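Side-chain contacts in NTD biosynthesis operon protein NtdA (Bacillus subtilis subsp. subtilis, PDB 4K2M), which catalyses the reversible pyridoxal phosphate-dependent transamination of 3-dehydro-glucose 6-phosphate with glutamate to kanosamine 6-phosphate, a step in antibiotic biosynthesis: residues S152-A155 with T156-A159; P382-S385 with H386-K389. All coordinates share one frame; numbering follows the deposited sequence.

Contact 1. Residues S152-A155 with T156-A159; sequences SFSA and TENA. With O1G (3-deoxy-3-[(E)-({3-hydroxy-2-methyl-5-[(phosphonooxy)methyl]pyridin-4-yl}methylidene)amino]-6-O-phosphono-alpha-D-gluco pyranose), chain C.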
loop_
_atom_site.group_PDB
_atom_site.type_symbol
_atom_site.label_atom_id
_atom_site.label_comp_id
_atom_site.label_asym_id
_atom_site.label_seq_id
_atom_site.Cartn_x
_atom_site.Cartn_y
_atom_site.Cartn_z
ATOM N N SER A 152 15.674 10.710 11.980
ATOM C CA SER A 152 15.254 9.710 10.999
ATOM C C SER A 152 14.365 10.365 9.938
ATOM O O SER A 152 14.031 11.549 10.025
ATOM C CB SER A 152 14.484 8.582 11.702
ATOM O OG SER A 152 14.226 7.525 10.790
ATOM N N PHE A 153 13.988 9.600 8.927
ATOM C CA PHE A 153 12.968 10.040 7.981
ATOM C C PHE A 153 11.659 10.199 8.749
ATOM O O PHE A 153 11.429 9.508 9.745
ATOM C CB PHE A 153 12.834 8.984 6.879
ATOM C CG PHE A 153 11.786 9.306 5.842
ATOM C CD1 PHE A 153 11.857 10.476 5.088
ATOM C CD2 PHE A 153 10.753 8.419 5.602
ATOM C CE1 PHE A 153 10.886 10.769 4.120
ATOM C CE2 PHE A 153 9.770 8.709 4.648
ATOM C CZ PHE A 153 9.844 9.880 3.907
ATOM N N SER A 154 10.790 11.104 8.302
ATOM C CA SER A 154 9.581 11.429 9.068
ATOM C C SER A 154 8.682 10.220 9.319
ATOM O O SER A 154 7.822 10.242 10.199
ATOM C CB SER A 154 8.773 12.531 8.365
ATOM O OG SER A 154 9.496 13.745 8.322
ATOM N N ALA A 155 8.862 9.166 8.539
ATOM C CA ALA A 155 8.030 7.972 8.680
ATOM C C ALA A 155 8.089 7.357 10.063
ATOM O O ALA A 155 7.100 6.807 10.547
ATOM C CB ALA A 155 8.444 6.933 7.656
ATOM N N THR A 156 9.258 7.433 10.696
ATOM C CA THR A 156 9.447 6.783 11.987
ATOM C C THR A 156 8.530 7.450 13.028
ATOM O O THR A 156 7.728 6.776 13.685
ATOM C CB THR A 156 10.926 6.819 12.437
ATOM O OG1 THR A 156 11.778 6.392 11.361
ATOM C CG2 THR A 156 11.155 5.913 13.656
ATOM N N GLU A 157 8.620 8.773 13.148
ATOM C CA GLU A 157 7.779 9.506 14.102
ATOM C C GLU A 157 6.306 9.413 13.695
ATOM O O GLU A 157 5.414 9.366 14.552
ATOM C CB GLU A 157 8.224 10.978 14.200
ATOM C CG GLU A 157 7.794 11.841 13.022
ATOM C CD GLU A 157 8.537 13.161 12.920
ATOM O OE1 GLU A 157 9.774 13.136 12.738
ATOM O OE2 GLU A 157 7.874 14.221 12.990
ATOM N N ASN A 158 6.033 9.359 12.393
ATOM C CA ASN A 158 4.633 9.288 11.961
ATOM C C ASN A 158 3.977 7.994 12.385
ATOM O O ASN A 158 2.806 7.973 12.755
ATOM C CB ASN A 158 4.501 9.458 10.444
ATOM C CG ASN A 158 4.634 10.899 10.005
ATOM O OD1 ASN A 158 4.361 11.824 10.781
ATOM N ND2 ASN A 158 5.094 11.103 8.771
ATOM N N ALA A 159 4.732 6.903 12.323
ATOM C CA ALA A 159 4.195 5.611 12.724
ATOM C C ALA A 159 3.868 5.608 14.214
ATOM O O ALA A 159 2.877 5.009 14.644
ATOM C CB ALA A 159 5.175 4.497 12.385
HETATM P P O1G C . 8.499 3.144 3.776
HETATM C C3A O1G C . 13.284 5.147 6.393
HETATM O O3 O1G C . 14.305 5.639 5.651
HETATM C C1 O1G C . 13.176 8.740 1.139
HETATM N "N1'" O1G C . 12.386 4.357 8.434
HETATM C C2 O1G C . 13.331 7.962 2.448
HETATM O O2 O1G C . 14.785 7.861 2.617
HETATM C C9A O1G C . 13.433 4.846 7.751
HETATM C C2A O1G C . 14.743 5.035 8.496
HETATM C C3 O1G C . 12.668 6.574 2.422
HETATM N "N3'" O1G C . 12.695 6.127 3.827
HETATM O O1 O1G C . 13.970 8.175 0.084
HETATM C C4 O1G C . 11.247 6.617 1.826
HETATM O O4 O1G C . 11.043 5.236 1.467
HETATM C C4A O1G C . 12.070 4.948 5.759
HETATM C C4B O1G C . 11.878 5.283 4.333
HETATM C C5 O1G C . 11.308 7.385 0.506
HETATM O O5 O1G C . 11.812 8.713 0.698
HETATM C C5A O1G C . 11.000 4.444 6.493
HETATM C C5T O1G C . 9.582 4.165 5.966
HETATM C C6 O1G C . 9.959 7.680 -0.088
HETATM C C6A O1G C . 11.189 4.164 7.837
HETATM O OP1 O1G C . 7.202 3.409 4.510
HETATM O OP2 O1G C . 8.582 1.763 3.216
HETATM O OP3 O1G C . 8.849 4.287 2.796
HETATM O OP4 O1G C . 9.649 3.143 4.945
HETATM O O6 O1G C . 9.975 8.143 -1.385
HETATM P "P'" O1G C . 8.789 7.770 -2.405
HETATM O OP6 O1G C . 8.838 6.264 -2.552
HETATM O OP7 O1G C . 7.485 8.285 -1.839
HETATM O OP8 O1G C . 9.218 8.512 -3.673
HETATM O O HOH W 1 10.934 10.310 12.443
HETATM O O HOH W 2 10.661 14.626 10.757
#

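Contact 2. Residues P382-S385 with H386-K389; sequences PILS and HMQK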
loop_
_atom_site.group_PDB
_atom_site.type_symbol
_atom_site.label_atom_id
_atom_site.label_comp_id
_atom_site.label_asym_id
_atom_site.label_seq_id
_atom_site.Cartn_x
_atom_site.Cartn_y
_atom_site.Cartn_z
ATOM N N PRO A 382 16.429 16.948 5.777
ATOM C CA PRO A 382 16.673 18.389 5.975
ATOM C C PRO A 382 16.161 19.004 7.279
ATOM O O PRO A 382 16.694 20.042 7.706
ATOM C CB PRO A 382 15.973 19.034 4.771
ATOM C CG PRO A 382 14.938 18.017 4.336
ATOM C CD PRO A 382 15.595 16.677 4.593
ATOM N N ILE A 383 15.158 18.400 7.914
ATOM C CA ILE A 383 14.573 19.000 9.115
ATOM C C ILE A 383 14.482 17.926 10.194
ATOM O O ILE A 383 13.978 16.830 9.943
ATOM C CB ILE A 383 13.155 19.577 8.838
ATOM C CG1 ILE A 383 13.196 20.581 7.685
ATOM C CG2 ILE A 383 12.584 20.229 10.104
ATOM C CD1 ILE A 383 11.821 21.079 7.233
ATOM N N LEU A 384 15.003 18.222 11.379
ATOM C CA LEU A 384 14.933 17.287 12.508
ATOM C C LEU A 384 13.514 17.258 13.088
ATOM O O LEU A 384 12.792 18.237 12.967
ATOM C CB LEU A 384 15.924 17.718 13.579
ATOM C CG LEU A 384 17.373 17.650 13.096
ATOM C CD1 LEU A 384 18.294 18.221 14.175
ATOM C CD2 LEU A 384 17.731 16.211 12.804
ATOM N N SER A 385 13.119 16.145 13.709
ATOM C CA SER A 385 11.750 15.962 14.204
ATOM C C SER A 385 11.248 17.097 15.105
ATOM O O SER A 385 10.116 17.554 14.966
ATOM C CB SER A 385 11.636 14.638 14.970
ATOM O OG SER A 385 11.965 13.556 14.119
ATOM N N HIS A 386 12.089 17.530 16.037
ATOM C CA HIS A 386 11.684 18.538 17.021
ATOM C C HIS A 386 11.737 19.958 16.456
ATOM O O HIS A 386 11.465 20.931 17.161
ATOM C CB HIS A 386 12.533 18.412 18.289
ATOM C CG HIS A 386 13.984 18.716 18.085
ATOM N ND1 HIS A 386 14.742 18.114 17.104
ATOM C CD2 HIS A 386 14.822 19.548 18.754
ATOM C CE1 HIS A 386 15.979 18.573 17.165
ATOM N NE2 HIS A 386 16.058 19.439 18.162
ATOM N N MET A 387 12.063 20.071 15.173
ATOM C CA MET A 387 12.171 21.371 14.508
ATOM C C MET A 387 11.179 21.497 13.359
ATOM O O MET A 387 11.188 22.475 12.616
ATOM C CB MET A 387 13.604 21.600 14.029
ATOM C CG MET A 387 14.598 21.556 15.194
ATOM S SD MET A 387 16.302 21.798 14.688
ATOM C CE MET A 387 16.255 23.508 14.113
ATOM N N GLN A 388 10.307 20.506 13.219
ATOM C CA GLN A 388 9.275 20.575 12.190
ATOM C C GLN A 388 8.239 21.635 12.583
ATOM O O GLN A 388 7.906 21.787 13.760
ATOM C CB GLN A 388 8.585 19.214 12.014
ATOM C CG GLN A 388 9.460 18.108 11.409
ATOM C CD GLN A 388 9.618 18.216 9.899
ATOM O OE1 GLN A 388 9.192 19.200 9.284
ATOM N NE2 GLN A 388 10.225 17.187 9.283
ATOM N N LYS A 389 7.716 22.368 11.608
ATOM C CA LYS A 389 6.791 23.460 11.939
ATOM C C LYS A 389 5.347 22.978 11.956
ATOM O O LYS A 389 4.561 23.252 11.042
ATOM C CB LYS A 389 6.977 24.626 10.958
ATOM C CG LYS A 389 8.255 25.441 11.219
ATOM C CD LYS A 389 8.667 26.256 9.991
ATOM C CE LYS A 389 9.667 27.363 10.334
ATOM N NZ LYS A 389 11.006 26.857 10.764
#

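Contact 1. Residues S152-A155 with T156-A159
The start of helix 154-163 and the loop residues leading into it line the cofactor and substrate pocket, and S152 and T156 join hydroxyls there. S152 OG donates to T156 OG1 at 2.8 Å, from a rotamer with the oxygen opposite its own backbone N (chi1 -172°). T156 OG1 is also bonded to D224 OD2, so one small hydroxyl links the lead-in to the helix with a carboxylate. F153, a residue known to bind substrate, presents one ring face to the sugar of O1G: C2 stands 3.8 Å above the ring plane, over its centre, with its C-H aimed at the ring, a CH-pi contact. The adjoining imine is also near, F153 CD2 lying 3.5 Å from N3'. A155 lays its methyl on the phosphate arm of the pyridine, CB to C5T of O1G at 3.4 Å.

On the side turned from the ligand, E157 folds back over the helix start (chi1 76°), bringing CG to 3.2 Å from S154 O. One water accepts the N-H of E157 (N to water O 2.9 Å) and donates to both F153 O and E157 OE1; a second joins S154 OG to the same carboxylate oxygen. Regular helical bonding then sets in, N158 N reaching S154 O at 3.0 Å. E157 OE1 also meets S385, while E157 OE2 forms a salt bridge to K287 of the second subunit, whose amine also bonds N158 OD1. Within the beta-alpha-beta unit, T156 and E157 pack on M148 of strand 145-148, and A155 and A159 on helix 127-137.

Contact 2. Residues P382-S385 with H386-K389
H386 and Q388, the two residues with the most surface buried by the contact, turn to different partners: the imidazole to L384, the amide to I383. H386 lies alongside L384, both side chains pointing the same way, with CE1 3.7 Å from L384 CB. Its chi1 of 65° sets CG between the backbone N and the carbonyl carbon, which folds the ring back beside the turn. M387 CG stands 3.8 Å above the centre of one face of the H386 ring, and M387 SD packs on L384 CD1 at 4.1 Å, an apolar contact. Of the ring nitrogens, NE2 is bonded to E406 OE2, whereas ND1 is buried without a polar partner.

Q388 bends at chi2 (-78°), so that its side chain crosses that of I383 at about a right angle. The closest approach is by the methyl branch, I383 CG2 to Q388 CD at 3.6 Å. Both ends of the amide are engaged by the second subunit: OE1 takes K287 N and NE2 donates to N285 O, which fixes the rotation of the group.

S385, almost as buried, turns its hydroxyl away from the turn, to A150 O and E157. Its backbone carries the bend. M387 N bonds to L384 O at 3.0 Å, and Q388 N makes a weak bond to S385 O at 3.4 Å. Two successive i to i+3 bonds, the second weak, and backbone angles near type I for the turn from L384 to M387, mark a short 3-10 turn, here within the connection between helices 362-373 and 391-396.

Contact 1 closes long before contact 2 opens along the chain, yet their centres lie only 11 Å apart, on the same side of the chain's centre and both within the DegT/DnrJ/EryC1-type aminotransferase part of the chain. Contact 1 belongs to the helix of a beta-alpha-beta unit of the seven-stranded mixed sheet; contact 2 sits farther out, in the loop between helices 362-373 and 391-396. They meet directly: E157 OE1 is 2.6 Å from S385 OG, a probable hydrogen bond, and S154 packs on Q388. Both also touch the second subunit, K287 of which reaches each. The loop is thereby tied to the start of a pocket-lining helix at the dimer interface.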